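Local coordinates for alkaline phosphatase (PDB 2W5W), which probably hydrolyses phosphate monoesters as a metal-dependent alkaline phosphatase, using a cluster of zinc and magnesium sites and a serine that is transiently phosphorylated, at residues I41-G46 and M252-Q257; S132-T137 and G149-I154. The protein carries 1 engineered substitution. All blocks are in the same frame, centred on the assembly; numbering follows the deposited sequence.

Interaction 1. Residues I41-G46 and M252-Q257; sequences ISDGAG and MSEGSQ. With ZN (zinc ion), chain H; ZN (zinc ion), chain G.
Asp43 and Glu254 meet through a shared zinc ion. Asp43 OD2 and Glu254 OE2 each bind it at 2.0 Å, and it holds their two like-charged oxygens 3.1 Å apart (Asp43 OD2 to Glu254 OE2). Three waters and Thr137 complete an octahedron, with water 1 trans to Asp43 OD2 and water 3 trans to Glu254 OE2. Asp43 also bridges: its OD1 binds a second zinc, together with Asp301 and His302, as in the multimetal centre of alkaline phosphatases. In another crystal of this enzyme the same three residues hold magnesium; here the site carries zinc.

Glu254 sends CG anti to its backbone N (chi1 -170°) and runs on extended to the metal. Its other oxygen, OE1, accepts from Ser256 OG at 2.6 Å, which approaches well above the carboxylate plane, and from metal-bound water 1; both help to fix the rotation of the group. Behind the carboxylates the backbones pair as parallel strands: Ile41 N gives to Ser253 O at 2.9 Å, Gly255 N to Ile41 O, and Asp43 N to Gly255 O at 3.1 Å. Ile41 CD1 packs on Met252 SD at 3.9 Å, the two side chains crossing near a right angle.

Strands 36-42 and 249-255 are thus neighbours in the central sheet, flanked by strands 294-299 and 124-129, with helices 258-263 and 267-291 against Ser42 and Ala45.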
ATOM      1  N   ILE B  41      -0.821   9.447  13.154  1.00 10.06           N
ATOM      2  CA  ILE B  41       0.315   8.612  12.818  1.00  9.92           C
ATOM      3  C   ILE B  41       0.206   7.265  13.519  1.00 11.03           C
ATOM      4  O   ILE B  41       0.144   7.185  14.748  1.00 11.22           O
ATOM      5  CB  ILE B  41       1.636   9.281  13.249  1.00 11.46           C
ATOM      6  CG1 ILE B  41       1.795  10.643  12.562  1.00 10.33           C
ATOM      7  CG2 ILE B  41       2.810   8.368  12.956  1.00 12.61           C
ATOM      8  CD1 ILE B  41       3.074  11.377  12.978  1.00 17.21           C
ATOM      9  N   SER B  42       0.206   6.203  12.723  1.00 10.47           N
ATOM     10  CA  SER B  42       0.238   4.852  13.248  1.00 10.35           C
ATOM     11  C   SER B  42       1.682   4.380  13.207  1.00 16.59           C
ATOM     12  O   SER B  42       2.200   4.050  12.138  1.00 18.44           O
ATOM     13  CB  SER B  42      -0.634   3.935  12.392  1.00  9.94           C
ATOM     14  OG  SER B  42      -0.424   4.154  10.991  1.00 13.81           O
ATOM     15  N   ASP B  43       2.329   4.334  14.365  1.00 10.97           N
ATOM     16  CA  ASP B  43       3.748   3.987  14.404  1.00  8.68           C
ATOM     17  C   ASP B  43       3.924   2.515  14.029  1.00 10.37           C
ATOM     18  O   ASP B  43       3.379   1.634  14.685  1.00 12.67           O
ATOM     19  CB  ASP B  43       4.359   4.283  15.786  1.00  9.26           C
ATOM     20  CG  ASP B  43       5.874   4.393  15.727  1.00 14.61           C
ATOM     21  OD1 ASP B  43       6.510   3.468  15.189  1.00 10.44           O
ATOM     22  OD2 ASP B  43       6.424   5.409  16.181  1.00 12.37           O
ATOM     23  N   GLY B  44       4.674   2.253  12.962  1.00  9.62           N
ATOM     24  CA  GLY B  44       5.013   0.883  12.612  1.00 12.43           C
ATOM     25  C   GLY B  44       3.974   0.157  11.773  1.00 10.64           C
ATOM     26  O   GLY B  44       4.093  -1.053  11.537  1.00 15.20           O
ATOM     27  N   ALA B  45       2.974   0.878  11.278  1.00 12.61           N
ATOM     28  CA  ALA B  45       1.948   0.218  10.464  1.00 12.27           C
ATOM     29  C   ALA B  45       2.181   0.311   8.955  1.00 15.15           C
ATOM     30  O   ALA B  45       1.963   1.365   8.336  1.00 14.88           O
ATOM     31  CB  ALA B  45       0.548   0.738  10.810  1.00 13.02           C
ATOM     32  N   GLY B  46       2.600  -0.796   8.358  1.00 13.73           N
ATOM     33  CA  GLY B  46       2.610  -0.878   6.907  1.00 14.29           C
ATOM     34  C   GLY B  46       1.235  -1.265   6.382  1.00 11.82           C
ATOM     35  O   GLY B  46       0.279  -1.421   7.142  1.00 11.96           O
ATOM     36  N   MET B 252      -1.562  16.446  16.184  1.00 10.94           N
ATOM     37  CA  MET B 252      -0.938  15.179  15.794  1.00 10.57           C
ATOM     38  C   MET B 252      -1.336  14.190  16.870  1.00 14.77           C
ATOM     39  O   MET B 252      -1.080  14.414  18.045  1.00 13.82           O
ATOM     40  CB  MET B 252       0.589  15.298  15.706  1.00 12.86           C
ATOM     41  CG  MET B 252       1.297  14.051  15.139  1.00 14.30           C
ATOM     42  SD  MET B 252       1.289  12.580  16.187  1.00 15.64           S
ATOM     43  CE  MET B 252       2.545  13.021  17.413  1.00 13.86           C
ATOM     44  N   SER B 253      -1.996  13.108  16.467  1.00 12.33           N
ATOM     45  CA  SER B 253      -2.376  12.067  17.400  1.00 13.25           C
ATOM     46  C   SER B 253      -1.752  10.748  16.927  1.00 13.57           C
ATOM     47  O   SER B 253      -1.835  10.399  15.747  1.00 12.50           O
ATOM     48  CB  SER B 253      -3.907  11.979  17.510  1.00 19.78           C
ATOM     49  OG  SER B 253      -4.304  10.833  18.233  1.00 30.15           O
ATOM     50  N   GLU B 254      -1.107  10.035  17.845  1.00 11.27           N
ATOM     51  CA  GLU B 254      -0.349   8.840  17.485  1.00 10.57           C
ATOM     52  C   GLU B 254      -0.864   7.540  18.107  1.00 12.77           C
ATOM     53  O   GLU B 254      -1.043   7.454  19.326  1.00 14.41           O
ATOM     54  CB  GLU B 254       1.129   9.004  17.880  1.00 13.18           C
ATOM     55  CG  GLU B 254       2.020   7.895  17.301  1.00 12.87           C
ATOM     56  CD  GLU B 254       3.290   7.681  18.095  1.00 15.65           C
ATOM     57  OE1 GLU B 254       3.390   8.214  19.221  1.00 15.41           O
ATOM     58  OE2 GLU B 254       4.192   6.966  17.605  1.00 14.33           O
ATOM     59  N   GLY B 255      -1.062   6.529  17.260  1.00 10.84           N
ATOM     60  CA  GLY B 255      -1.261   5.161  17.711  1.00 10.32           C
ATOM     61  C   GLY B 255       0.124   4.560  17.896  1.00 13.71           C
ATOM     62  O   GLY B 255       0.677   3.907  16.994  1.00 11.61           O
ATOM     63  N   SER B 256       0.694   4.803  19.075  1.00 11.02           N
ATOM     64  CA  SER B 256       2.112   4.579  19.323  1.00 12.33           C
ATOM     65  C   SER B 256       2.514   3.114  19.436  1.00 14.53           C
ATOM     66  O   SER B 256       3.642   2.747  19.097  1.00 13.87           O
ATOM     67  CB  SER B 256       2.526   5.280  20.631  1.00 15.56           C
ATOM     68  OG  SER B 256       2.038   6.615  20.681  1.00 14.31           O
ATOM     69  N   GLN B 257       1.620   2.282  19.955  1.00 11.37           N
ATOM     70  CA  GLN B 257       2.030   0.936  20.349  1.00 12.38           C
ATOM     71  C   GLN B 257       1.887  -0.133  19.273  1.00 15.58           C
ATOM     72  O   GLN B 257       2.194  -1.302  19.512  1.00 12.30           O
ATOM     73  CB  GLN B 257       1.324   0.512  21.644  1.00 12.37           C
ATOM     74  CG  GLN B 257       1.651   1.451  22.792  1.00 12.30           C
ATOM     75  CD  GLN B 257       1.153   0.945  24.121  1.00 16.81           C
ATOM     76  OE1 GLN B 257       1.163  -0.255  24.386  1.00 20.01           O
ATOM     77  NE2 GLN B 257       0.718   1.862  24.972  1.00 14.60           N
TER
HETATM   78 ZN    ZN H1378       6.091   6.431  17.931  0.63  7.10          ZN
HETATM   79 ZN    ZN G1377       8.243   4.185  14.462  0.93 11.68          ZN
HETATM   80  O   HOH W   1       6.139   7.460  19.868  1.00 17.85           O
HETATM   81  O   HOH W   2       5.768   4.644  18.912  1.00 16.41           O
HETATM   82  O   HOH W   3       8.176   6.172  18.507  1.00 17.32           O

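Interaction 2. Residues S132-T137 and G149-I154; sequences SITDAT and GLEEEI. Engineered in segment 132-137: Asp135 (natural residue His). With ZN (zinc ion), chain H.
Thr134 and Glu151 are joined by one short direct hydrogen bond, Thr134 OG1 donating to Glu151 OE1 at 2.6 Å. The hydroxyl arrives on the anti side of the carboxylate, 26° out of its plane, with the two side chains crossing at about a right angle. Thr134 turns OG1 between its backbone N and carbonyl carbon (chi1 62°), where the same oxygen also accepts from Ser132 OG at 2.7 Å. A relay of hydroxyls therefore runs from Ser132 to the glutamate.

Van der Waals contact is modest. Ile154 CG2 lies 4.0 Å from Thr134 CA, and Ile154 CD1 rests 3.8 Å from Thr134 O, while Tyr173 covers Thr134 and Glu151 from the helix 172-175.

Water does the rest. Between the acids, water 4 lies 2.6 Å from Glu151 OE1 and water 5 lies 3.0 Å from Asp135 OD1. Asp135, an engineered residue in place of histidine, does not bind the zinc directly: its OD2 lies 2.8 Å from the metal-bound water 3, within hydrogen-bonding distance.

The metal bond belongs to Thr137, whose OG1 reaches the zinc at 2.1 Å from the start of the helix 136-139. The waters probably ease the repulsion between the two acids, and Arg148, a long and weak ion partner of Asp135, may offset some of it; this second shell is a feature of the engineered variant.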
ATOM      1  N   SER B 132       4.764   7.329  26.096  1.00 11.94           N
ATOM      2  CA  SER B 132       5.136   8.526  26.845  1.00 13.77           C
ATOM      3  C   SER B 132       5.048   9.715  25.890  1.00 13.69           C
ATOM      4  O   SER B 132       5.341   9.588  24.706  1.00 13.39           O
ATOM      5  CB  SER B 132       6.557   8.392  27.367  1.00 12.57           C
ATOM      6  OG  SER B 132       7.027   9.636  27.869  1.00 16.76           O
ATOM      7  N   ILE B 133       4.672  10.881  26.396  1.00 12.02           N
ATOM      8  CA  ILE B 133       4.649  12.060  25.544  1.00 14.40           C
ATOM      9  C   ILE B 133       6.065  12.479  25.111  1.00 14.34           C
ATOM     10  O   ILE B 133       6.227  13.314  24.223  1.00 13.15           O
ATOM     11  CB  ILE B 133       3.910  13.234  26.227  1.00 16.27           C
ATOM     12  CG1 ILE B 133       3.408  14.232  25.179  1.00 18.53           C
ATOM     13  CG2 ILE B 133       4.794  13.899  27.250  1.00 15.97           C
ATOM     14  CD1 ILE B 133       2.221  13.711  24.362  1.00 15.32           C
ATOM     15  N   THR B 134       7.083  11.879  25.722  1.00 11.28           N
ATOM     16  CA  THR B 134       8.476  12.193  25.392  1.00 12.84           C
ATOM     17  C   THR B 134       9.058  11.214  24.377  1.00 11.07           C
ATOM     18  O   THR B 134      10.223  11.363  23.977  1.00 14.20           O
ATOM     19  CB  THR B 134       9.385  12.131  26.629  1.00 16.26           C
ATOM     20  OG1 THR B 134       9.378  10.795  27.157  1.00 14.54           O
ATOM     21  CG2 THR B 134       8.918  13.111  27.693  1.00 15.91           C
ATOM     22  N   ASP B 135       8.268  10.211  23.977  1.00 11.53           N
ATOM     23  CA  ASP B 135       8.720   9.242  22.964  1.00 11.05           C
ATOM     24  C   ASP B 135       8.966   9.941  21.637  1.00 10.80           C
ATOM     25  O   ASP B 135       8.525  11.080  21.437  1.00 12.37           O
ATOM     26  CB  ASP B 135       7.724   8.084  22.802  1.00 15.08           C
ATOM     27  CG  ASP B 135       8.338   6.875  22.112  1.00 22.42           C
ATOM     28  OD1 ASP B 135       9.518   6.582  22.390  1.00 23.41           O
ATOM     29  OD2 ASP B 135       7.645   6.221  21.295  1.00 23.96           O
ATOM     30  N   ALA B 136       9.670   9.266  20.727  1.00 10.62           N
ATOM     31  CA  ALA B 136      10.225   9.925  19.540  1.00 10.90           C
ATOM     32  C   ALA B 136       9.181  10.627  18.668  1.00 11.60           C
ATOM     33  O   ALA B 136       9.421  11.722  18.165  1.00 12.36           O
ATOM     34  CB  ALA B 136      11.012   8.903  18.689  1.00 14.00           C
ATOM     35  N   THR B 137       8.039   9.982  18.462  1.00 11.33           N
ATOM     36  CA  THR B 137       7.023  10.540  17.581  1.00 11.92           C
ATOM     37  C   THR B 137       6.421  11.868  18.093  1.00 12.39           C
ATOM     38  O   THR B 137       6.507  12.886  17.403  1.00  9.56           O
ATOM     39  CB  THR B 137       5.930   9.509  17.230  1.00 15.16           C
ATOM     40  OG1 THR B 137       6.537   8.242  16.903  1.00 12.94           O
ATOM     41  CG2 THR B 137       5.120  10.009  16.048  1.00 10.14           C
ATOM     42  N   GLY B 149      17.076   9.551  22.792  1.00 14.17           N
ATOM     43  CA  GLY B 149      17.294   8.969  24.105  1.00 15.84           C
ATOM     44  C   GLY B 149      17.281  10.003  25.224  1.00 20.35           C
ATOM     45  O   GLY B 149      17.176   9.658  26.397  1.00 20.08           O
ATOM     46  N   LEU B 150      17.368  11.276  24.857  1.00 12.38           N
ATOM     47  CA  LEU B 150      17.427  12.373  25.832  1.00 18.03           C
ATOM     48  C   LEU B 150      16.035  12.784  26.316  1.00 17.88           C
ATOM     49  O   LEU B 150      15.624  13.929  26.152  1.00 13.22           O
ATOM     50  CB  LEU B 150      18.133  13.568  25.196  1.00 16.13           C
ATOM     51  CG  LEU B 150      19.558  13.266  24.721  1.00 18.10           C
ATOM     52  CD1 LEU B 150      20.094  14.385  23.843  1.00 15.85           C
ATOM     53  CD2 LEU B 150      20.474  13.007  25.924  1.00 24.60           C
ATOM     54  N   GLU B 151      15.317  11.850  26.926  1.00 14.68           N
ATOM     55  CA  GLU B 151      13.896  12.060  27.169  1.00 16.06           C
ATOM     56  C   GLU B 151      13.634  13.037  28.308  1.00 14.22           C
ATOM     57  O   GLU B 151      12.611  13.719  28.319  1.00 17.25           O
ATOM     58  CB  GLU B 151      13.178  10.727  27.387  1.00 19.25           C
ATOM     59  CG  GLU B 151      12.884  10.006  26.065  1.00 17.98           C
ATOM     60  CD  GLU B 151      12.083   8.742  26.250  1.00 26.16           C
ATOM     61  OE1 GLU B 151      10.834   8.818  26.244  1.00 20.72           O
ATOM     62  OE2 GLU B 151      12.711   7.674  26.382  1.00 31.53           O
ATOM     63  N   GLU B 152      14.565  13.138  29.245  1.00 15.32           N
ATOM     64  CA  GLU B 152      14.450  14.171  30.269  1.00 16.32           C
ATOM     65  C   GLU B 152      14.645  15.579  29.680  1.00 15.62           C
ATOM     66  O   GLU B 152      13.960  16.524  30.064  1.00 15.18           O
ATOM     67  CB  GLU B 152      15.383  13.885  31.462  1.00 19.06           C
ATOM     68  CG  GLU B 152      14.838  12.725  32.311  1.00 26.15           C
ATOM     69  CD  GLU B 152      15.660  12.394  33.558  1.00 35.45           C
ATOM     70  OE1 GLU B 152      16.504  13.213  33.986  1.00 38.07           O
ATOM     71  OE2 GLU B 152      15.437  11.295  34.117  1.00 38.16           O
ATOM     72  N   GLU B 153      15.563  15.712  28.731  1.00 15.66           N
ATOM     73  CA  GLU B 153      15.717  16.982  28.008  1.00 14.52           C
ATOM     74  C   GLU B 153      14.461  17.303  27.195  1.00 15.29           C
ATOM     75  O   GLU B 153      13.998  18.448  27.123  1.00 14.32           O
ATOM     76  CB  GLU B 153      16.957  16.909  27.110  1.00 14.21           C
ATOM     77  CG  GLU B 153      17.197  18.111  26.220  1.00 20.35           C
ATOM     78  CD  GLU B 153      18.486  17.967  25.415  1.00 31.06           C
ATOM     79  OE1 GLU B 153      19.549  17.700  26.024  1.00 38.62           O
ATOM     80  OE2 GLU B 153      18.439  18.131  24.180  1.00 30.06           O
ATOM     81  N   ILE B 154      13.900  16.280  26.572  1.00 13.69           N
ATOM     82  CA  ILE B 154      12.668  16.460  25.810  1.00 13.35           C
ATOM     83  C   ILE B 154      11.525  16.957  26.697  1.00 14.02           C
ATOM     84  O   ILE B 154      10.797  17.872  26.319  1.00 13.69           O
ATOM     85  CB  ILE B 154      12.302  15.176  25.072  1.00 12.82           C
ATOM     86  CG1 ILE B 154      13.274  14.992  23.897  1.00 14.18           C
ATOM     87  CG2 ILE B 154      10.858  15.254  24.567  1.00 12.62           C
ATOM     88  CD1 ILE B 154      13.287  13.580  23.295  1.00 12.56           C
TER
HETATM   89 ZN    ZN H1378       6.091   6.431  17.931  0.63  7.10          ZN
HETATM   90  O   HOH W   4       9.674   6.574  25.717  1.00 42.70           O
HETATM   91  O   HOH W   5      11.632   5.461  24.264  1.00 46.04           O
HETATM   92  O   HOH W   2       5.768   4.644  18.912  1.00 16.41           O
HETATM   93  O   HOH W   1       6.139   7.460  19.868  1.00 17.85           O
HETATM   94  O   HOH W   3       8.176   6.172  18.507  1.00 17.32           O

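Both contacts converge on the same zinc: interaction 1 supplies two carboxylates, interaction 2 a threonine hydroxyl and, from Asp135, a second-shell acceptor for its waters. Waters 1, 2 and 3 belong to both, and Thr137 CG2 packs on Ile41 CD1. Interaction 1 is wholly buried about 4 Å from the centre of the chain and relies on strand backbone bonds and direct metal ligation. Interaction 2, centred about 14 Å out, joins a turn and two helix starts. It is largely buried too, but its acids are partly exposed and meet through waters, while two hydroxyls link Ser132 to Glu151. Its segments lie between strands 36-42 and 249-255 in sequence, and Thr137 returns to the zinc beside their ends.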